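Local coordinates for protein putative peptidase (Chlamydophila abortus, PDB 3CE2) that is a putative zinc-dependent metallopeptidase of the M3B (oligopeptidase F) family that probably degrades small peptides, at residues A[224-227]-A[228-232]; A[460-463]-A[464-468]; A[210-213]-A[214-218]; A[502-505]-A[506-509]; A[469-472]-A[473-477]. All blocks are in the same frame, centred on the assembly; numbering follows the deposited sequence.

Contact 1: residues A[224-227]-A[228-232]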
loop_
_atom_site.group_PDB
_atom_site.type_symbol
_atom_site.label_atom_id
_atom_site.label_comp_id
_atom_site.label_asym_id
_atom_site.label_seq_id
_atom_site.Cartn_x
_atom_site.Cartn_y
_atom_site.Cartn_z
ATOM N N LEU A 224 -3.409 -2.594 -31.385
ATOM C CA LEU A 224 -2.381 -2.083 -30.516
ATOM C C LEU A 224 -2.387 -2.873 -29.213
ATOM O O LEU A 224 -1.328 -3.317 -28.757
ATOM C CB LEU A 224 -2.633 -0.600 -30.241
ATOM C CG LEU A 224 -1.477 0.265 -29.727
ATOM C CD1 LEU A 224 -0.307 0.148 -30.664
ATOM C CD2 LEU A 224 -1.897 1.735 -29.568
ATOM N N ARG A 225 -3.570 -3.068 -28.620
ATOM C CA ARG A 225 -3.653 -3.812 -27.367
ATOM C C ARG A 225 -3.086 -5.200 -27.590
ATOM O O ARG A 225 -2.302 -5.708 -26.795
ATOM C CB ARG A 225 -5.093 -3.919 -26.878
ATOM C CG ARG A 225 -5.742 -2.598 -26.516
ATOM C CD ARG A 225 -6.883 -2.776 -25.512
ATOM N NE ARG A 225 -7.915 -3.699 -26.000
ATOM C CZ ARG A 225 -8.957 -3.350 -26.755
ATOM N NH1 ARG A 225 -9.123 -2.082 -27.121
ATOM N NH2 ARG A 225 -9.827 -4.281 -27.151
ATOM N N LYS A 226 -3.454 -5.796 -28.713
ATOM C CA LYS A 226 -3.095 -7.171 -28.992
ATOM C C LYS A 226 -1.606 -7.346 -29.258
ATOM O O LYS A 226 -0.975 -8.248 -28.660
ATOM C CB LYS A 226 -3.904 -7.694 -30.167
ATOM C CG LYS A 226 -3.611 -9.104 -30.556
ATOM C CD LYS A 226 -4.174 -9.397 -31.935
ATOM C CE LYS A 226 -3.339 -10.512 -32.574
ATOM N NZ LYS A 226 -3.947 -11.230 -33.740
ATOM N N THR A 227 -1.027 -6.516 -30.136
ATOM C CA THR A 227 0.401 -6.725 -30.505
ATOM C C THR A 227 1.342 -6.302 -29.387
ATOM O O THR A 227 2.458 -6.799 -29.277
ATOM C CB THR A 227 0.809 -6.000 -31.776
ATOM O OG1 THR A 227 0.380 -4.637 -31.680
ATOM C CG2 THR A 227 0.187 -6.663 -32.998
ATOM N N SER A 228 0.849 -5.407 -28.542
ATOM C CA SER A 228 1.549 -4.962 -27.356
ATOM C C SER A 228 1.621 -6.062 -26.299
ATOM O O SER A 228 2.702 -6.449 -25.844
ATOM C CB SER A 228 0.823 -3.751 -26.802
ATOM O OG SER A 228 1.487 -3.294 -25.660
ATOM N N TYR A 229 0.460 -6.583 -25.922
ATOM C CA TYR A 229 0.393 -7.756 -25.050
ATOM C C TYR A 229 1.233 -8.929 -25.565
ATOM O O TYR A 229 2.036 -9.492 -24.824
ATOM C CB TYR A 229 -1.071 -8.180 -24.866
ATOM C CG TYR A 229 -1.254 -9.486 -24.145
ATOM C CD1 TYR A 229 -1.235 -9.538 -22.750
ATOM C CD2 TYR A 229 -1.427 -10.682 -24.855
ATOM C CE1 TYR A 229 -1.394 -10.750 -22.066
ATOM C CE2 TYR A 229 -1.588 -11.898 -24.182
ATOM C CZ TYR A 229 -1.569 -11.917 -22.787
ATOM O OH TYR A 229 -1.724 -13.096 -22.112
ATOM N N LEU A 230 1.054 -9.309 -26.828
ATOM C CA LEU A 230 1.807 -10.433 -27.381
ATOM C C LEU A 230 3.303 -10.154 -27.395
ATOM O O LEU A 230 4.113 -11.053 -27.158
ATOM C CB LEU A 230 1.325 -10.787 -28.789
ATOM C CG LEU A 230 -0.099 -11.339 -28.916
ATOM C CD1 LEU A 230 -0.437 -11.564 -30.367
ATOM C CD2 LEU A 230 -0.266 -12.628 -28.144
ATOM N N ALA A 231 3.701 -8.918 -27.668
ATOM C CA ALA A 231 5.148 -8.665 -27.680
ATOM C C ALA A 231 5.703 -8.753 -26.261
ATOM O O ALA A 231 6.793 -9.300 -26.043
ATOM C CB ALA A 231 5.485 -7.335 -28.327
ATOM N N GLN A 232 4.950 -8.242 -25.282
ATOM C CA GLN A 232 5.384 -8.400 -23.908
ATOM C C GLN A 232 5.568 -9.870 -23.554
ATOM O O GLN A 232 6.556 -10.223 -22.933
ATOM C CB GLN A 232 4.470 -7.689 -22.924
ATOM C CG GLN A 232 4.599 -6.179 -22.955
ATOM C CD GLN A 232 6.063 -5.679 -22.928
ATOM O OE1 GLN A 232 6.791 -5.718 -23.944
ATOM N NE2 GLN A 232 6.481 -5.175 -21.762
#
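Lys-226 and Leu-230, one helical turn apart on helix 222-237, make the side-chain part of this contact, by van der Waals touch between Lys-226 CE and Leu-230 CD1 (3.8 Å). The lysine is extended, and its CG, anti to the backbone N (chi1 180°), lies beside its own carbonyl, which carries the methylene chain obliquely across the leucine. Leu-230 CG also sits against the lysine carbonyl, at 3.2 Å from Lys-226 O. Main-chain bonds hold this spacing, the straightest being Leu-230 N to Lys-226 O (2.9 Å, 168°) and Tyr-229 N to Arg-225 O (3.0 Å).

The next shell ties the turn to its surroundings. Thr-227 OG1 is hydrogen-bonded to Thr-199 N and Glu-223 O, Arg-225 forms a salt bridge with Asp-315, and Tyr-229 OH bonds Ser-519 and Glu-522. Leu-224 packs on Ala-198 of strand 197-199; its side chain lies about 4 Å from that of His-206, a residue known to bind zinc in this protein.

The polar ends of Arg-225, Thr-227 and Tyr-229 are thus spent on Asp-315, Thr-199 and Ser-519, beyond the turn. Within it, backbone hydrogen bonds and van der Waals contact do the joining, with no side-chain polar bond between the two halves.

Contact 2: residues A[460-463]-A[464-468]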
loop_
_atom_site.group_PDB
_atom_site.type_symbol
_atom_site.label_atom_id
_atom_site.label_comp_id
_atom_site.label_asym_id
_atom_site.label_seq_id
_atom_site.Cartn_x
_atom_site.Cartn_y
_atom_site.Cartn_z
ATOM N N ARG A 460 -14.564 2.344 -14.458
ATOM C CA ARG A 460 -13.334 2.655 -13.760
ATOM C C ARG A 460 -13.318 1.938 -12.414
ATOM O O ARG A 460 -12.305 1.371 -11.975
ATOM C CB ARG A 460 -13.204 4.158 -13.560
ATOM C CG ARG A 460 -11.820 4.567 -13.085
ATOM C CD ARG A 460 -11.591 6.049 -13.238
ATOM N NE ARG A 460 -12.590 6.815 -12.498
ATOM C CZ ARG A 460 -13.605 7.475 -13.053
ATOM N NH1 ARG A 460 -14.459 8.132 -12.279
ATOM N NH2 ARG A 460 -13.766 7.485 -14.373
ATOM N N CYS A 461 -14.478 1.959 -11.789
ATOM C CA CYS A 461 -14.696 1.347 -10.514
ATOM C C CYS A 461 -14.578 -0.182 -10.532
ATOM O O CYS A 461 -13.985 -0.775 -9.635
ATOM C CB CYS A 461 -16.076 1.762 -10.028
ATOM S SG CYS A 461 -16.630 0.816 -8.650
ATOM N N LEU A 462 -15.126 -0.845 -11.540
ATOM C CA LEU A 462 -14.995 -2.295 -11.552
ATOM C C LEU A 462 -13.598 -2.736 -11.978
ATOM O O LEU A 462 -13.040 -3.685 -11.413
ATOM C CB LEU A 462 -16.109 -2.946 -12.365
ATOM C CG LEU A 462 -17.481 -2.729 -11.695
ATOM C CD1 LEU A 462 -18.637 -2.740 -12.676
ATOM C CD2 LEU A 462 -17.734 -3.736 -10.552
ATOM N N ASP A 463 -13.011 -2.036 -12.946
ATOM C CA ASP A 463 -11.622 -2.333 -13.353
ATOM C C ASP A 463 -10.700 -2.320 -12.122
ATOM O O ASP A 463 -9.856 -3.213 -11.940
ATOM C CB ASP A 463 -11.112 -1.316 -14.390
ATOM C CG ASP A 463 -11.784 -1.468 -15.787
ATOM O OD1 ASP A 463 -12.439 -2.516 -16.084
ATOM O OD2 ASP A 463 -11.640 -0.510 -16.596
ATOM N N THR A 464 -10.878 -1.301 -11.280
ATOM C CA THR A 464 -10.104 -1.145 -10.059
ATOM C C THR A 464 -10.359 -2.302 -9.101
ATOM O O THR A 464 -9.427 -2.958 -8.623
ATOM C CB THR A 464 -10.512 0.150 -9.355
ATOM O OG1 THR A 464 -10.113 1.257 -10.161
ATOM C CG2 THR A 464 -9.876 0.260 -7.994
ATOM N N ILE A 465 -11.635 -2.555 -8.827
ATOM C CA ILE A 465 -12.002 -3.662 -7.963
ATOM C C ILE A 465 -11.455 -4.984 -8.518
ATOM O O ILE A 465 -10.822 -5.763 -7.795
ATOM C CB ILE A 465 -13.517 -3.733 -7.776
ATOM C CG1 ILE A 465 -14.012 -2.447 -7.132
ATOM C CG2 ILE A 465 -13.861 -4.859 -6.883
ATOM C CD1 ILE A 465 -15.513 -2.385 -7.005
ATOM N N PHE A 466 -11.667 -5.232 -9.803
ATOM C CA PHE A 466 -11.190 -6.496 -10.364
ATOM C C PHE A 466 -9.683 -6.618 -10.425
ATOM O O PHE A 466 -9.167 -7.706 -10.232
ATOM C CB PHE A 466 -11.876 -6.868 -11.688
ATOM C CG PHE A 466 -13.214 -7.503 -11.482
ATOM C CD1 PHE A 466 -13.310 -8.863 -11.187
ATOM C CD2 PHE A 466 -14.378 -6.733 -11.501
ATOM C CE1 PHE A 466 -14.540 -9.441 -10.939
ATOM C CE2 PHE A 466 -15.619 -7.312 -11.256
ATOM C CZ PHE A 466 -15.699 -8.661 -10.986
ATOM N N SER A 467 -8.965 -5.526 -10.653
ATOM C CA SER A 467 -7.506 -5.640 -10.637
ATOM C C SER A 467 -6.909 -5.627 -9.229
ATOM O O SER A 467 -5.884 -6.286 -8.981
ATOM C CB SER A 467 -6.837 -4.583 -11.510
ATOM O OG SER A 467 -6.845 -3.347 -10.839
ATOM N N THR A 468 -7.527 -4.904 -8.292
ATOM C CA THR A 468 -6.911 -4.897 -6.984
ATOM C C THR A 468 -7.399 -6.022 -6.077
ATOM O O THR A 468 -6.716 -6.381 -5.116
ATOM C CB THR A 468 -6.855 -3.498 -6.278
ATOM O OG1 THR A 468 -7.530 -3.537 -5.019
ATOM C CG2 THR A 468 -7.385 -2.392 -7.152
#
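Cys-461 with Ile-465 and Leu-462 with Phe-466, each pair four residues apart, form an apolar surface on the long helix 451-487, which widens into a pi-type turn at 466-468. Ile-465 CD1 reaches back to Cys-461 SG at 3.8 Å: CG1 stands beside its own backbone N (chi1 -61°), which, with the chain extended, sets CD1 beside the sulfur. Leu-462 CD2 lies more loosely, 4.2 Å from Phe-466 CE2 and 4.4 Å from Ile-465 CD1. The Phe-466 ring presents its edge, not its face, to the leucine carbonyl, with CD2 3.3 Å from Leu-462 O.

Farther out, Phe-466 stacks with Phe-470, and Leu-462 and Ile-465 pack on Ile-599 of helix 590-607. Asp-463 projects elsewhere, its OD1 taken by Lys-302 and Tyr-298 of helix 292-306. Thr-464 touches Met-438, and its side chain is about 9 Å from those of the zinc ligands His-402 and Glu-430. Its hydroxyl OG1 donates to Arg-460 O at 2.8 Å, and Thr-464 N reaches the same oxygen from the opposite face of the carbonyl plane.

Contact 3: residues A[210-213]-A[214-218]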
loop_
_atom_site.group_PDB
_atom_site.type_symbol
_atom_site.label_atom_id
_atom_site.label_comp_id
_atom_site.label_asym_id
_atom_site.label_seq_id
_atom_site.Cartn_x
_atom_site.Cartn_y
_atom_site.Cartn_z
ATOM N N HIS A 210 7.884 -0.455 -20.419
ATOM C CA HIS A 210 6.914 -0.762 -19.390
ATOM C C HIS A 210 5.798 0.273 -19.342
ATOM O O HIS A 210 4.616 -0.085 -19.326
ATOM C CB HIS A 210 7.581 -0.985 -18.029
ATOM C CG HIS A 210 8.264 -2.314 -17.933
ATOM N ND1 HIS A 210 9.501 -2.484 -17.352
ATOM C CD2 HIS A 210 7.894 -3.535 -18.394
ATOM C CE1 HIS A 210 9.854 -3.755 -17.434
ATOM N NE2 HIS A 210 8.899 -4.412 -18.068
ATOM N N ALA A 211 6.164 1.551 -19.375
ATOM C CA ALA A 211 5.158 2.609 -19.292
ATOM C C ALA A 211 4.272 2.671 -20.539
ATOM O O ALA A 211 3.071 2.908 -20.427
ATOM C CB ALA A 211 5.789 3.951 -18.995
ATOM N N LEU A 212 4.853 2.437 -21.713
ATOM C CA LEU A 212 4.055 2.368 -22.926
ATOM C C LEU A 212 3.121 1.159 -22.934
ATOM O O LEU A 212 1.953 1.284 -23.316
ATOM C CB LEU A 212 4.938 2.352 -24.164
ATOM C CG LEU A 212 5.640 3.680 -24.449
ATOM C CD1 LEU A 212 6.271 3.667 -25.828
ATOM C CD2 LEU A 212 4.661 4.845 -24.308
ATOM N N ALA A 213 3.628 0.002 -22.508
ATOM C CA ALA A 213 2.809 -1.200 -22.409
ATOM C C ALA A 213 1.566 -0.940 -21.586
ATOM O O ALA A 213 0.481 -1.396 -21.955
ATOM C CB ALA A 213 3.589 -2.381 -21.825
ATOM N N SER A 214 1.707 -0.211 -20.485
ATOM C CA SER A 214 0.532 0.111 -19.655
ATOM C C SER A 214 -0.435 1.030 -20.378
ATOM O O SER A 214 -1.652 0.910 -20.223
ATOM C CB SER A 214 0.931 0.788 -18.354
ATOM O OG SER A 214 1.932 0.043 -17.722
ATOM N N LEU A 215 0.115 1.959 -21.154
ATOM C CA LEU A 215 -0.697 2.889 -21.913
ATOM C C LEU A 215 -1.478 2.132 -22.978
ATOM O O LEU A 215 -2.700 2.282 -23.086
ATOM C CB LEU A 215 0.173 3.965 -22.555
ATOM C CG LEU A 215 -0.624 5.007 -23.335
ATOM C CD1 LEU A 215 -1.495 5.816 -22.391
ATOM C CD2 LEU A 215 0.298 5.910 -24.135
ATOM N N TYR A 216 -0.783 1.294 -23.741
ATOM C CA TYR A 216 -1.468 0.510 -24.753
ATOM C C TYR A 216 -2.532 -0.467 -24.219
ATOM O O TYR A 216 -3.501 -0.705 -24.908
ATOM C CB TYR A 216 -0.501 -0.222 -25.666
ATOM C CG TYR A 216 0.594 0.618 -26.245
ATOM C CD1 TYR A 216 0.406 1.950 -26.554
ATOM C CD2 TYR A 216 1.826 0.057 -26.513
ATOM C CE1 TYR A 216 1.447 2.712 -27.106
ATOM C CE2 TYR A 216 2.858 0.788 -27.059
ATOM C CZ TYR A 216 2.677 2.112 -27.357
ATOM O OH TYR A 216 3.755 2.800 -27.895
ATOM N N MET A 217 -2.367 -1.018 -23.016
ATOM C CA MET A 217 -3.430 -1.838 -22.392
ATOM C C MET A 217 -4.776 -1.136 -22.414
ATOM O O MET A 217 -5.835 -1.774 -22.467
ATOM C CB MET A 217 -3.143 -2.134 -20.918
ATOM C CG MET A 217 -1.861 -2.905 -20.625
ATOM S SD MET A 217 -1.685 -3.476 -18.900
ATOM C CE MET A 217 -2.162 -2.049 -17.904
ATOM N N GLN A 218 -4.736 0.187 -22.319
ATOM C CA GLN A 218 -5.960 0.959 -22.205
ATOM C C GLN A 218 -6.358 1.540 -23.534
ATOM O O GLN A 218 -7.257 2.374 -23.593
ATOM C CB GLN A 218 -5.784 2.103 -21.215
ATOM C CG GLN A 218 -6.347 1.818 -19.853
ATOM C CD GLN A 218 -5.546 2.512 -18.789
ATOM O OE1 GLN A 218 -4.597 3.240 -19.102
ATOM N NE2 GLN A 218 -5.899 2.288 -17.529
#
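Two donors of Ser-214 converge on one carbonyl oxygen: Ser-214 OG donates to His-210 O at 3.1 Å, and Ser-214 N reaches it from the opposite face of the carbonyl plane. The hydroxyl can do this because OG lies beside its own backbone N (chi1 -50°), facing back along the helix. Main-chain bonds continue the turn, with Tyr-216 N to Leu-212 O at 2.8 Å and 172°, and Met-217 N to Ala-213 O at 3.1 Å.

Apolar contact joins Leu-212 to Tyr-216 and Leu-215. The leucine and tyrosine side chains run side by side and point the same way, Leu-212 CB lying 3.9 Å from Tyr-216 CE2. Leu-215 CD2 meets Leu-212 CD2 only loosely, at 4.5 Å. Polar atoms pack here too: Leu-212 O lies over one face of the tyrosine ring, 3.3 Å above its plane and offset toward the rim, and the phenol oxygen is close to Leu-212 CD1.

That OH bonds Pro-207 O, at the end of strand 205-207, and the tyrosine side chain is about 3 Å from that of His-206, known to bind zinc in this protein. His-210 NE2 is bonded to Tyr-236, and its ring meets Phe-195 edge-to-face. Helix 210-217 therefore contacts helix 222-237, Ser-189 and Asp-190 of helix 180-192, and the end of strand 205-207.

Contact 4: residues A[502-505]-A[506-509]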
loop_
_atom_site.group_PDB
_atom_site.type_symbol
_atom_site.label_atom_id
_atom_site.label_comp_id
_atom_site.label_asym_id
_atom_site.label_seq_id
_atom_site.Cartn_x
_atom_site.Cartn_y
_atom_site.Cartn_z
ATOM N N LYS A 502 -0.797 -21.416 -15.231
ATOM C CA LYS A 502 -1.842 -21.670 -16.225
ATOM C C LYS A 502 -3.144 -22.169 -15.583
ATOM O O LYS A 502 -4.214 -21.628 -15.851
ATOM C CB LYS A 502 -1.380 -22.644 -17.305
ATOM C CG LYS A 502 -2.461 -22.868 -18.338
ATOM C CD LYS A 502 -1.935 -23.426 -19.638
ATOM C CE LYS A 502 -2.840 -22.931 -20.788
ATOM N NZ LYS A 502 -2.700 -23.694 -22.073
ATOM N N ASN A 503 -3.037 -23.192 -14.736
ATOM C CA ASN A 503 -4.188 -23.715 -13.993
ATOM C C ASN A 503 -4.843 -22.590 -13.244
ATOM O O ASN A 503 -6.062 -22.444 -13.278
ATOM C CB ASN A 503 -3.812 -24.871 -13.041
ATOM C CG ASN A 503 -3.139 -26.058 -13.781
ATOM O OD1 ASN A 503 -3.449 -26.360 -14.945
ATOM N ND2 ASN A 503 -2.211 -26.719 -13.103
ATOM N N LEU A 504 -4.036 -21.766 -12.594
ATOM C CA LEU A 504 -4.587 -20.639 -11.869
ATOM C C LEU A 504 -5.332 -19.685 -12.788
ATOM O O LEU A 504 -6.458 -19.280 -12.481
ATOM C CB LEU A 504 -3.508 -19.892 -11.087
ATOM C CG LEU A 504 -3.342 -20.188 -9.601
ATOM C CD1 LEU A 504 -3.360 -21.688 -9.316
ATOM C CD2 LEU A 504 -2.034 -19.566 -9.117
ATOM N N GLN A 505 -4.732 -19.325 -13.917
ATOM C CA GLN A 505 -5.429 -18.403 -14.821
ATOM C C GLN A 505 -6.747 -19.023 -15.181
ATOM O O GLN A 505 -7.743 -18.346 -15.450
ATOM C CB GLN A 505 -4.630 -18.166 -16.086
ATOM C CG GLN A 505 -3.379 -17.341 -15.845
ATOM C CD GLN A 505 -2.531 -17.264 -17.069
ATOM O OE1 GLN A 505 -1.903 -18.246 -17.445
ATOM N NE2 GLN A 505 -2.512 -16.108 -17.718
ATOM N N ASN A 506 -6.744 -20.339 -15.154
ATOM C CA ASN A 506 -7.905 -21.072 -15.519
ATOM C C ASN A 506 -8.982 -21.034 -14.467
ATOM O O ASN A 506 -10.123 -20.721 -14.780
ATOM C CB ASN A 506 -7.521 -22.495 -15.828
ATOM C CG ASN A 506 -8.036 -22.905 -17.143
ATOM O OD1 ASN A 506 -9.241 -23.078 -17.307
ATOM N ND2 ASN A 506 -7.142 -22.988 -18.131
ATOM N N GLU A 507 -8.624 -21.337 -13.224
ATOM C CA GLU A 507 -9.580 -21.227 -12.115
ATOM C C GLU A 507 -10.234 -19.849 -12.075
ATOM O O GLU A 507 -11.372 -19.725 -11.651
ATOM C CB GLU A 507 -8.940 -21.569 -10.753
ATOM C CG GLU A 507 -8.360 -22.978 -10.679
ATOM C CD GLU A 507 -7.772 -23.333 -9.308
ATOM O OE1 GLU A 507 -8.565 -23.461 -8.348
ATOM O OE2 GLU A 507 -6.523 -23.504 -9.185
ATOM N N PHE A 508 -9.540 -18.814 -12.532
ATOM C CA PHE A 508 -10.086 -17.476 -12.406
ATOM C C PHE A 508 -10.758 -17.024 -13.667
ATOM O O PHE A 508 -11.775 -16.352 -13.629
ATOM C CB PHE A 508 -8.996 -16.469 -12.054
ATOM C CG PHE A 508 -8.563 -16.520 -10.621
ATOM C CD1 PHE A 508 -9.012 -15.583 -9.713
ATOM C CD2 PHE A 508 -7.702 -17.494 -10.179
ATOM C CE1 PHE A 508 -8.621 -15.638 -8.387
ATOM C CE2 PHE A 508 -7.291 -17.536 -8.852
ATOM C CZ PHE A 508 -7.761 -16.608 -7.963
ATOM N N TYR A 509 -10.194 -17.388 -14.801
ATOM C CA TYR A 509 -10.582 -16.727 -16.020
ATOM C C TYR A 509 -11.096 -17.692 -17.053
ATOM O O TYR A 509 -11.529 -17.266 -18.134
ATOM C CB TYR A 509 -9.370 -15.986 -16.581
ATOM C CG TYR A 509 -8.862 -14.875 -15.693
ATOM C CD1 TYR A 509 -9.607 -13.714 -15.505
ATOM C CD2 TYR A 509 -7.637 -14.979 -15.055
ATOM C CE1 TYR A 509 -9.145 -12.687 -14.705
ATOM C CE2 TYR A 509 -7.175 -13.972 -14.236
ATOM C CZ TYR A 509 -7.924 -12.823 -14.068
ATOM O OH TYR A 509 -7.453 -11.822 -13.240
#
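Tyr-509 N donates to Gln-505 O at 2.7 Å, the shortest polar bond of this last turn of helix 494-509. Its N-H...O angle of 137° shows that it is bent, whereas Glu-507 N to Asn-503 O is straighter (2.8 Å, 160°). Phe-508 N bonds Leu-504 O at 3.1 Å.

Each aromatic ring has an edge beside one of these carbonyls. Phe-508 CG is placed beside its own backbone N (chi1 -76°), which brings the edge of its ring to Leu-504 O, in the ring plane, at 3.2 Å from CD2. Tyr-509 likewise has an edge near Gln-505 O, with CD2 3.4 Å away, and Phe-508 CB rests over one face of the tyrosine ring. On another side Leu-504 CD1 lies 3.6 Å from Glu-507 OE2, which also has a long, weak ion pair with Lys-289.

The extended Gln-505 chain bonds Ser-519 O through NE2. Phe-508 packs on Val-288 and Ile-295, Tyr-509 meets Phe-313 edge-to-face, and Leu-504 packs on Phe-478 and Asp-481 of helix 451-487.

Leu-504 O and Gln-505 O each lie near an aromatic edge as well as a backbone N-H, which may be mildly favourable. Leu-504, Gln-505 and the two rings are buried, whereas Lys-502, Asn-503, Asn-506 and Glu-507 are exposed, giving the helix end a distinctly amphipathic character.

Contact 5: residues A[469-472]-A[473-477]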
loop_
_atom_site.group_PDB
_atom_site.type_symbol
_atom_site.label_atom_id
_atom_site.label_comp_id
_atom_site.label_asym_id
_atom_site.label_seq_id
_atom_site.Cartn_x
_atom_site.Cartn_y
_atom_site.Cartn_z
ATOM N N LEU A 469 -8.541 -6.621 -6.383
ATOM C CA LEU A 469 -8.986 -7.741 -5.561
ATOM C C LEU A 469 -8.686 -9.097 -6.201
ATOM O O LEU A 469 -7.859 -9.856 -5.699
ATOM C CB LEU A 469 -10.456 -7.593 -5.198
ATOM C CG LEU A 469 -11.211 -8.824 -4.689
ATOM C CD1 LEU A 469 -10.367 -9.662 -3.779
ATOM C CD2 LEU A 469 -12.475 -8.408 -3.965
ATOM N N PHE A 470 -9.339 -9.400 -7.316
ATOM C CA PHE A 470 -9.195 -10.721 -7.951
ATOM C C PHE A 470 -7.796 -11.015 -8.471
ATOM O O PHE A 470 -7.205 -12.059 -8.149
ATOM C CB PHE A 470 -10.250 -10.926 -9.050
ATOM C CG PHE A 470 -11.619 -11.154 -8.502
ATOM C CD1 PHE A 470 -12.076 -12.441 -8.257
ATOM C CD2 PHE A 470 -12.424 -10.088 -8.150
ATOM C CE1 PHE A 470 -13.329 -12.669 -7.701
ATOM C CE2 PHE A 470 -13.680 -10.310 -7.606
ATOM C CZ PHE A 470 -14.127 -11.602 -7.376
ATOM N N ARG A 471 -7.269 -10.092 -9.269
ATOM C CA ARG A 471 -5.953 -10.285 -9.836
ATOM C C ARG A 471 -4.910 -10.440 -8.747
ATOM O O ARG A 471 -4.012 -11.253 -8.887
ATOM C CB ARG A 471 -5.569 -9.181 -10.819
ATOM C CG ARG A 471 -4.260 -9.506 -11.510
ATOM C CD ARG A 471 -4.250 -9.162 -12.983
ATOM N NE ARG A 471 -3.665 -7.849 -13.294
ATOM C CZ ARG A 471 -2.398 -7.644 -13.668
ATOM N NH1 ARG A 471 -1.979 -6.409 -13.950
ATOM N NH2 ARG A 471 -1.551 -8.668 -13.760
ATOM N N GLN A 472 -5.026 -9.694 -7.651
ATOM C CA GLN A 472 -4.052 -9.849 -6.548
ATOM C C GLN A 472 -4.177 -11.192 -5.846
ATOM O O GLN A 472 -3.189 -11.763 -5.382
ATOM C CB GLN A 472 -4.186 -8.723 -5.541
ATOM C CG GLN A 472 -4.147 -7.351 -6.205
ATOM C CD GLN A 472 -2.871 -7.147 -6.999
ATOM O OE1 GLN A 472 -1.785 -7.418 -6.511
ATOM N NE2 GLN A 472 -2.997 -6.671 -8.224
ATOM N N VAL A 473 -5.393 -11.718 -5.777
ATOM C CA VAL A 473 -5.595 -12.972 -5.075
ATOM C C VAL A 473 -5.054 -14.115 -5.953
ATOM O O VAL A 473 -4.469 -15.100 -5.471
ATOM C CB VAL A 473 -7.077 -13.151 -4.718
ATOM C CG1 VAL A 473 -7.342 -14.555 -4.221
ATOM C CG2 VAL A 473 -7.493 -12.120 -3.678
ATOM N N LEU A 474 -5.203 -13.962 -7.259
ATOM C CA LEU A 474 -4.503 -14.876 -8.143
ATOM C C LEU A 474 -3.020 -14.892 -7.784
ATOM O O LEU A 474 -2.491 -15.967 -7.469
ATOM C CB LEU A 474 -4.724 -14.502 -9.603
ATOM C CG LEU A 474 -4.412 -15.547 -10.675
ATOM C CD1 LEU A 474 -4.893 -15.012 -11.975
ATOM C CD2 LEU A 474 -2.946 -15.815 -10.762
ATOM N N PHE A 475 -2.359 -13.719 -7.789
ATOM C CA PHE A 475 -0.930 -13.648 -7.443
ATOM C C PHE A 475 -0.734 -14.382 -6.111
ATOM O O PHE A 475 0.202 -15.199 -5.959
ATOM C CB PHE A 475 -0.343 -12.215 -7.359
ATOM C CG PHE A 475 -0.408 -11.375 -8.674
ATOM C CD1 PHE A 475 -0.557 -11.960 -9.939
ATOM C CD2 PHE A 475 -0.242 -9.969 -8.630
ATOM C CE1 PHE A 475 -0.572 -11.166 -11.124
ATOM C CE2 PHE A 475 -0.255 -9.189 -9.796
ATOM C CZ PHE A 475 -0.422 -9.799 -11.049
ATOM N N ALA A 476 -1.630 -14.127 -5.159
ATOM C CA ALA A 476 -1.498 -14.732 -3.814
ATOM C C ALA A 476 -1.505 -16.249 -3.806
ATOM O O ALA A 476 -0.678 -16.851 -3.121
ATOM C CB ALA A 476 -2.533 -14.208 -2.870
ATOM N N SER A 477 -2.400 -16.891 -4.553
ATOM C CA SER A 477 -2.356 -18.358 -4.554
ATOM C C SER A 477 -1.117 -18.855 -5.262
ATOM O O SER A 477 -0.489 -19.850 -4.833
ATOM C CB SER A 477 -3.595 -19.001 -5.169
ATOM O OG SER A 477 -4.137 -18.138 -6.119
#
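Leu-469 and Val-473 lie side by side, pointing the same way, with Leu-469 CD1 3.8 Å from Val-473 CG2. That methyl stands beside the valine's own backbone N, anti to its carbonyl carbon, and this also sets it against Leu-469 O. The buried flank is packed closely from outside: Ala-539 of helix 536-553 covers both residues, and Leu-284 and Val-288 of helix 278-289 press on the valine. Phe-470 also meets Val-288.

The backbone of helix 451-487, a long helix of the M3 peptidase family region, is largely alpha-helical here. Leu-474 N bonds Phe-470 O at 2.9 Å and 167°, and Ala-476 N bonds Gln-472 O at 2.8 Å. Val-473 N gives its main bond to Leu-469 O (3.1 Å) and a weak second one to Phe-470 O.

The other flank, with Arg-471, Gln-472 and Phe-475, is partly exposed. There the Phe-475 ring has Arg-471 O over one face, 3.6 Å above its plane. The Arg-471 chain, bent at chi2 and chi3, brings its guanidinium round to the Phe-475 CZ end of the ring, the two planes 80° apart. Gln-472 approaches from another direction, its amide nearly perpendicular to the ring, with OE1 3.7 Å from Phe-475 CD2. The NE2 of this amide is bonded to Ser-467 O, and Arg-471 NE makes a weak hydrogen bond to Tyr-317.

In chain order come contact 3, contact 1, contacts 2 and 5, and contact 4. Each lies within one helix, so none closes a long loop, and they run in series without nesting or crossing. Contacts 3 and 1 occupy successive helices 210-217 and 222-237 and touch where Tyr-216 O meets Arg-225 CG at 3.3 Å. Contacts 2 and 5 adjoin on helix 451-487, bridged by a probable hydrogen bond from Arg-471 N to Phe-466 O. Contact 4, on the next helix, packs back on contact 5, with Tyr-509 CE2 3.4 Å from Leu-474 CD1. Two helix pairs are thereby joined: 210-217 with 222-237, and 451-487 with 494-509.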